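Local coordinates for putative serine phosphatase (Pseudomonas aeruginosa, PDB 6K4E), which probably dephosphorylates phosphothreonine on a partner protein as a magnesium-dependent PP2C-type phosphatase of the SiaABC pathway, which controls biofilm formation, at residues L58-L69 / W86-F96. Sequence-based numbering, arbitrary orientation.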
ATOM      1  N   LEU B  58       8.735 -12.211  -4.424  1.00 51.47           N
ATOM      2  CA  LEU B  58       8.981 -11.504  -3.160  1.00 49.85           C
ATOM      3  C   LEU B  58      10.215 -10.628  -3.206  1.00 50.76           C
ATOM      4  O   LEU B  58      10.184  -9.541  -2.644  1.00 48.46           O
ATOM      5  CB  LEU B  58       9.050 -12.460  -1.966  1.00 50.32           C
ATOM      6  CG  LEU B  58       7.749 -13.183  -1.627  1.00 57.24           C
ATOM      7  CD1 LEU B  58       7.987 -14.304  -0.660  1.00 58.55           C
ATOM      8  CD2 LEU B  58       6.699 -12.251  -1.090  1.00 60.15           C
ATOM      9  N   ASP B  59      11.285 -11.081  -3.883  1.00 47.42           N
ATOM     10  CA  ASP B  59      12.526 -10.334  -4.064  1.00 47.66           C
ATOM     11  C   ASP B  59      12.231  -9.076  -4.848  1.00 52.84           C
ATOM     12  O   ASP B  59      12.767  -8.030  -4.505  1.00 52.94           O
ATOM     13  CB  ASP B  59      13.593 -11.163  -4.809  1.00 51.21           C
ATOM     14  CG  ASP B  59      14.338 -12.176  -3.973  1.00 65.39           C
ATOM     15  OD1 ASP B  59      14.450 -11.970  -2.736  1.00 65.89           O
ATOM     16  OD2 ASP B  59      14.838 -13.163  -4.552  1.00 74.47           O
ATOM     17  N   TYR B  60      11.390  -9.164  -5.895  1.00 50.38           N
ATOM     18  CA  TYR B  60      10.991  -7.990  -6.645  1.00 51.23           C
ATOM     19  C   TYR B  60      10.084  -7.080  -5.775  1.00 52.28           C
ATOM     20  O   TYR B  60      10.224  -5.857  -5.822  1.00 51.16           O
ATOM     21  CB  TYR B  60      10.333  -8.372  -7.988  1.00 55.92           C
ATOM     22  CG  TYR B  60       9.931  -7.157  -8.803  1.00 61.64           C
ATOM     23  CD1 TYR B  60      10.891  -6.334  -9.390  1.00 65.48           C
ATOM     24  CD2 TYR B  60       8.594  -6.800  -8.948  1.00 63.44           C
ATOM     25  CE1 TYR B  60      10.527  -5.189 -10.101  1.00 70.03           C
ATOM     26  CE2 TYR B  60       8.220  -5.650  -9.646  1.00 65.35           C
ATOM     27  CZ  TYR B  60       9.190  -4.849 -10.224  1.00 78.77           C
ATOM     28  OH  TYR B  60       8.829  -3.722 -10.921  1.00 87.46           O
ATOM     29  N   ALA B  61       9.204  -7.680  -4.955  1.00 47.18           N
ATOM     30  CA  ALA B  61       8.333  -6.926  -4.044  1.00 46.40           C
ATOM     31  C   ALA B  61       9.159  -6.164  -2.984  1.00 49.70           C
ATOM     32  O   ALA B  61       8.717  -5.115  -2.511  1.00 49.56           O
ATOM     33  CB  ALA B  61       7.337  -7.857  -3.364  1.00 46.64           C
ATOM     34  N   SER B  62      10.384  -6.647  -2.663  1.00 45.37           N
ATOM     35  CA  SER B  62      11.252  -5.976  -1.694  1.00 43.58           C
ATOM     36  C   SER B  62      11.873  -4.726  -2.288  1.00 46.08           C
ATOM     37  O   SER B  62      12.191  -3.810  -1.547  1.00 45.58           O
ATOM     38  CB  SER B  62      12.295  -6.922  -1.114  1.00 48.20           C
ATOM     39  OG  SER B  62      13.271  -7.283  -2.074  1.00 61.44           O
ATOM     40  N   LEU B  63      11.939  -4.640  -3.625  1.00 43.75           N
ATOM     41  CA  LEU B  63      12.430  -3.459  -4.345  1.00 43.78           C
ATOM     42  C   LEU B  63      11.375  -2.357  -4.196  1.00 46.17           C
ATOM     43  O   LEU B  63      11.729  -1.186  -3.999  1.00 44.15           O
ATOM     44  CB  LEU B  63      12.674  -3.795  -5.827  1.00 45.94           C
ATOM     45  CG  LEU B  63      14.068  -4.319  -6.256  1.00 53.13           C
ATOM     46  CD1 LEU B  63      13.945  -5.044  -7.539  1.00 54.43           C
ATOM     47  CD2 LEU B  63      15.094  -3.187  -6.501  1.00 57.81           C
ATOM     48  N   ILE B  64      10.072  -2.737  -4.272  1.00 42.55           N
ATOM     49  CA  ILE B  64       8.966  -1.795  -4.099  1.00 41.88           C
ATOM     50  C   ILE B  64       9.005  -1.265  -2.656  1.00 45.40           C
ATOM     51  O   ILE B  64       8.986  -0.054  -2.457  1.00 45.60           O
ATOM     52  CB  ILE B  64       7.575  -2.397  -4.499  1.00 45.02           C
ATOM     53  CG1 ILE B  64       7.513  -2.701  -6.023  1.00 46.75           C
ATOM     54  CG2 ILE B  64       6.426  -1.443  -4.096  1.00 44.61           C
ATOM     55  CD1 ILE B  64       6.433  -3.648  -6.482  1.00 55.36           C
ATOM     56  N   GLN B  65       9.097  -2.163  -1.660  1.00 41.44           N
ATOM     57  CA  GLN B  65       9.143  -1.751  -0.248  1.00 40.01           C
ATOM     58  C   GLN B  65      10.394  -0.890   0.083  1.00 44.89           C
ATOM     59  O   GLN B  65      10.275   0.062   0.834  1.00 44.89           O
ATOM     60  CB  GLN B  65       8.988  -2.946   0.697  1.00 40.47           C
ATOM     61  CG  GLN B  65       8.931  -2.548   2.173  1.00 49.62           C
ATOM     62  CD  GLN B  65       8.381  -3.640   3.036  1.00 50.23           C
ATOM     63  OE1 GLN B  65       8.930  -4.732   3.110  1.00 40.16           O
ATOM     64  NE2 GLN B  65       7.294  -3.359   3.728  1.00 35.55           N
ATOM     65  N   ARG B  66      11.551  -1.179  -0.505  1.00 41.27           N
ATOM     66  CA  ARG B  66      12.769  -0.378  -0.284  1.00 40.52           C
ATOM     67  C   ARG B  66      12.636   1.039  -0.849  1.00 45.31           C
ATOM     68  O   ARG B  66      13.130   1.995  -0.260  1.00 43.86           O
ATOM     69  CB  ARG B  66      13.993  -1.083  -0.879  1.00 39.87           C
ATOM     70  CG  ARG B  66      14.534  -2.158   0.058  1.00 48.96           C
ATOM     71  CD  ARG B  66      15.831  -2.771  -0.438  1.00 70.39           C
ATOM     72  NE  ARG B  66      16.385  -3.680   0.563  1.00 94.97           N
ATOM     73  CZ  ARG B  66      17.207  -3.318   1.546  1.00118.91           C
ATOM     74  NH1 ARG B  66      17.606  -2.055   1.658  1.00106.56           N
ATOM     75  NH2 ARG B  66      17.645  -4.219   2.417  1.00111.75           N
ATOM     76  N   ALA B  67      11.921   1.170  -1.973  1.00 45.43           N
ATOM     77  CA  ALA B  67      11.653   2.447  -2.641  1.00 46.47           C
ATOM     78  C   ALA B  67      10.813   3.430  -1.801  1.00 49.24           C
ATOM     79  O   ALA B  67      10.876   4.644  -2.021  1.00 49.61           O
ATOM     80  CB  ALA B  67      11.008   2.210  -3.995  1.00 47.99           C
ATOM     81  N   ILE B  68      10.075   2.923  -0.823  1.00 44.31           N
ATOM     82  CA  ILE B  68       9.264   3.791   0.032  1.00 43.75           C
ATOM     83  C   ILE B  68      10.048   4.198   1.332  1.00 42.71           C
ATOM     84  O   ILE B  68       9.529   4.966   2.133  1.00 39.96           O
ATOM     85  CB  ILE B  68       7.836   3.202   0.309  1.00 46.62           C
ATOM     86  CG1 ILE B  68       7.872   1.959   1.229  1.00 46.78           C
ATOM     87  CG2 ILE B  68       7.084   2.931  -0.978  1.00 46.88           C
ATOM     88  CD1 ILE B  68       7.102   2.085   2.487  1.00 49.82           C
ATOM     89  N   LEU B  69      11.307   3.714   1.492  1.00 38.76           N
ATOM     90  CA  LEU B  69      12.148   4.014   2.661  1.00 38.13           C
ATOM     91  C   LEU B  69      13.004   5.273   2.455  1.00 42.86           C
ATOM     92  O   LEU B  69      13.507   5.459   1.361  1.00 44.06           O
ATOM     93  CB  LEU B  69      13.014   2.813   3.084  1.00 37.91           C
ATOM     94  CG  LEU B  69      12.276   1.462   3.279  1.00 41.52           C
ATOM     95  CD1 LEU B  69      13.265   0.326   3.410  1.00 41.61           C
ATOM     96  CD2 LEU B  69      11.293   1.499   4.442  1.00 39.31           C
ATOM     97  N   TRP B  86      17.433  -2.406   9.545  1.00 39.99           N
ATOM     98  CA  TRP B  86      16.125  -2.788   9.017  1.00 39.89           C
ATOM     99  C   TRP B  86      16.211  -4.170   8.447  1.00 43.80           C
ATOM    100  O   TRP B  86      16.822  -4.347   7.407  1.00 44.78           O
ATOM    101  CB  TRP B  86      15.647  -1.783   7.958  1.00 37.91           C
ATOM    102  CG  TRP B  86      14.269  -2.068   7.436  1.00 37.23           C
ATOM    103  CD1 TRP B  86      13.084  -1.844   8.071  1.00 39.20           C
ATOM    104  CD2 TRP B  86      13.942  -2.623   6.154  1.00 37.37           C
ATOM    105  NE1 TRP B  86      12.031  -2.226   7.260  1.00 38.12           N
ATOM    106  CE2 TRP B  86      12.529  -2.680   6.066  1.00 40.06           C
ATOM    107  CE3 TRP B  86      14.702  -3.038   5.048  1.00 38.54           C
ATOM    108  CZ2 TRP B  86      11.870  -3.118   4.911  1.00 38.56           C
ATOM    109  CZ3 TRP B  86      14.046  -3.505   3.919  1.00 39.75           C
ATOM    110  CH2 TRP B  86      12.648  -3.545   3.862  1.00 40.07           C
ATOM    111  N   LYS B  87      15.642  -5.153   9.147  1.00 38.76           N
ATOM    112  CA  LYS B  87      15.730  -6.530   8.714  1.00 39.42           C
ATOM    113  C   LYS B  87      14.372  -7.199   8.809  1.00 42.02           C
ATOM    114  O   LYS B  87      14.020  -7.676   9.894  1.00 40.06           O
ATOM    115  CB  LYS B  87      16.819  -7.290   9.546  1.00 42.91           C
ATOM    116  CG  LYS B  87      16.999  -8.810   9.283  1.00 71.07           C
ATOM    117  CD  LYS B  87      17.547  -9.205   7.899  1.00 83.36           C
ATOM    118  CE  LYS B  87      17.509 -10.705   7.684  1.00 95.78           C
ATOM    119  NZ  LYS B  87      16.141 -11.201   7.365  1.00103.22           N
ATOM    120  N   PRO B  88      13.621  -7.308   7.671  1.00 37.79           N
ATOM    121  CA  PRO B  88      12.331  -8.001   7.711  1.00 37.27           C
ATOM    122  C   PRO B  88      12.549  -9.473   8.004  1.00 43.23           C
ATOM    123  O   PRO B  88      13.609 -10.026   7.659  1.00 42.37           O
ATOM    124  CB  PRO B  88      11.780  -7.799   6.283  1.00 38.89           C
ATOM    125  CG  PRO B  88      12.518  -6.663   5.740  1.00 42.24           C
ATOM    126  CD  PRO B  88      13.896  -6.828   6.300  1.00 38.91           C
ATOM    127  N   ARG B  89      11.565 -10.110   8.652  1.00 41.54           N
ATOM    128  CA  ARG B  89      11.642 -11.534   8.982  1.00 42.03           C
ATOM    129  C   ARG B  89      11.649 -12.318   7.660  1.00 49.65           C
ATOM    130  O   ARG B  89      12.503 -13.173   7.445  1.00 48.04           O
ATOM    131  CB  ARG B  89      10.482 -11.945   9.877  1.00 39.16           C
ATOM    132  CG  ARG B  89      10.628 -13.340  10.447  1.00 50.60           C
ATOM    133  CD  ARG B  89       9.367 -13.734  11.191  1.00 57.33           C
ATOM    134  NE  ARG B  89       8.598 -14.711  10.435  1.00 69.99           N
ATOM    135  CZ  ARG B  89       7.706 -15.537  10.971  1.00 90.48           C
ATOM    136  NH1 ARG B  89       7.467 -15.510  12.273  1.00 78.25           N
ATOM    137  NH2 ARG B  89       7.048 -16.398  10.209  1.00 89.52           N
ATOM    138  N   ASP B  90      10.732 -11.976   6.756  1.00 49.27           N
ATOM    139  CA  ASP B  90      10.723 -12.624   5.463  1.00 51.42           C
ATOM    140  C   ASP B  90      11.394 -11.649   4.471  1.00 57.12           C
ATOM    141  O   ASP B  90      12.246 -10.861   4.895  1.00 56.82           O
ATOM    142  CB  ASP B  90       9.314 -13.125   5.118  1.00 53.83           C
ATOM    143  CG  ASP B  90       8.641 -13.863   6.296  1.00 64.05           C
ATOM    144  OD1 ASP B  90       9.303 -14.735   6.923  1.00 61.38           O
ATOM    145  OD2 ASP B  90       7.468 -13.536   6.618  1.00 73.96           O
ATOM    146  N   VAL B  91      11.105 -11.712   3.185  1.00 54.31           N
ATOM    147  CA  VAL B  91      11.780 -10.788   2.264  1.00 52.35           C
ATOM    148  C   VAL B  91      11.178  -9.378   2.406  1.00 49.99           C
ATOM    149  O   VAL B  91      11.885  -8.373   2.300  1.00 48.43           O
ATOM    150  CB  VAL B  91      11.715 -11.335   0.828  1.00 58.27           C
ATOM    151  CG1 VAL B  91      12.655 -10.568  -0.096  1.00 58.37           C
ATOM    152  CG2 VAL B  91      12.065 -12.822   0.822  1.00 59.32           C
ATOM    153  N   VAL B  92       9.873  -9.327   2.683  1.00 44.11           N
ATOM    154  CA  VAL B  92       9.106  -8.100   2.915  1.00 41.98           C
ATOM    155  C   VAL B  92       8.486  -8.211   4.314  1.00 43.47           C
ATOM    156  O   VAL B  92       8.134  -9.312   4.748  1.00 43.58           O
ATOM    157  CB  VAL B  92       8.056  -7.821   1.799  1.00 45.80           C
ATOM    158  CG1 VAL B  92       8.736  -7.495   0.472  1.00 45.81           C
ATOM    159  CG2 VAL B  92       7.063  -8.981   1.635  1.00 46.79           C
ATOM    160  N   GLY B  93       8.383  -7.100   5.017  1.00 38.13           N
ATOM    161  CA  GLY B  93       7.849  -7.124   6.371  1.00 38.23           C
ATOM    162  C   GLY B  93       6.804  -6.065   6.635  1.00 38.84           C
ATOM    163  O   GLY B  93       6.419  -5.362   5.711  1.00 37.58           O
ATOM    164  N   GLY B  94       6.381  -5.951   7.897  1.00 34.18           N
ATOM    165  CA  GLY B  94       5.367  -4.995   8.328  1.00 34.64           C
ATOM    166  C   GLY B  94       5.956  -3.771   8.988  1.00 40.26           C
ATOM    167  O   GLY B  94       5.232  -2.891   9.464  1.00 40.24           O
ATOM    168  N   ASP B  95       7.277  -3.690   8.986  1.00 35.49           N
ATOM    169  CA  ASP B  95       7.986  -2.594   9.621  1.00 35.45           C
ATOM    170  C   ASP B  95       8.520  -1.655   8.587  1.00 39.33           C
ATOM    171  O   ASP B  95       9.082  -2.102   7.568  1.00 39.65           O
ATOM    172  CB  ASP B  95       9.214  -3.140  10.377  1.00 37.03           C
ATOM    173  CG  ASP B  95       9.073  -3.585  11.823  1.00 43.92           C
ATOM    174  OD1 ASP B  95       7.946  -3.940  12.235  1.00 42.73           O
ATOM    175  OD2 ASP B  95      10.115  -3.715  12.499  1.00 46.29           O
ATOM    176  N   PHE B  96       8.476  -0.363   8.899  1.00 33.43           N
ATOM    177  CA  PHE B  96       9.103   0.655   8.052  1.00 34.38           C
ATOM    178  C   PHE B  96       9.457   1.871   8.895  1.00 39.98           C
ATOM    179  O   PHE B  96       9.315   1.847  10.111  1.00 40.73           O
ATOM    180  CB  PHE B  96       8.296   0.984   6.760  1.00 36.49           C
ATOM    181  CG  PHE B  96       7.075   1.862   6.926  1.00 37.53           C
ATOM    182  CD1 PHE B  96       5.916   1.364   7.507  1.00 39.49           C
ATOM    183  CD2 PHE B  96       7.085   3.188   6.497  1.00 36.91           C
ATOM    184  CE1 PHE B  96       4.778   2.170   7.632  1.00 40.97           C
ATOM    185  CE2 PHE B  96       5.962   4.013   6.681  1.00 39.21           C
ATOM    186  CZ  PHE B  96       4.815   3.497   7.224  1.00 38.16           C
TER
HETATM  187  O   HOH W   1      11.371  -5.760   1.896  1.00 50.69           O
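The amide of buried Gln-65 faces the backbone of Gly-93. Gly-93 N donates to Gln-65 OE1 over 3.1 Å, in the carbonyl plane and on a lone pair. Gln-65 NE2 returns a bond to Gly-93 O at 3.0 Å, although the position of this nitrogen is less certain. A water also donates to Gln-65 OE1 (2.9 Å) and to Val-91 O, so Gln-65 OE1 accepts two hydrogen bonds, from Gly-93 N and from the water. Gln-65 CG lies anti to the backbone N (chi1 -176°), and the extended chain carries the amide from the helix to the loop.

Beside it, the Trp-86 ring stands almost perpendicular to the amide, which meets its edge. Leu-69 CD1 sits over one face, 3.8 Å from the centroid of the six-membered ring of Trp-86, as a CH-pi contact. Pro-88 CG lies over the opposite face, toward its rim. Trp-86 NE1 donates to Asp-95 O (3.0 Å), which helps fix the ring's rotation. Nearer the start of 58-69, Val-92 CG1 packs on the helix backbone near Ser-62 N (3.6 Å), and Val-91 lies against Leu-58.

Farther out, Asp-95 OD2 is hydrogen-bonded to OG1 of Thr-294 and of Thr-237, and its side chain lies near a bound magnesium ion. The end of helix 49-67 and the residues just after it thus pack on the loop joining strands 82-87 and 95-101 and on the adjoining strand ends, beside the metal centre of the PP2C beta-sandwich.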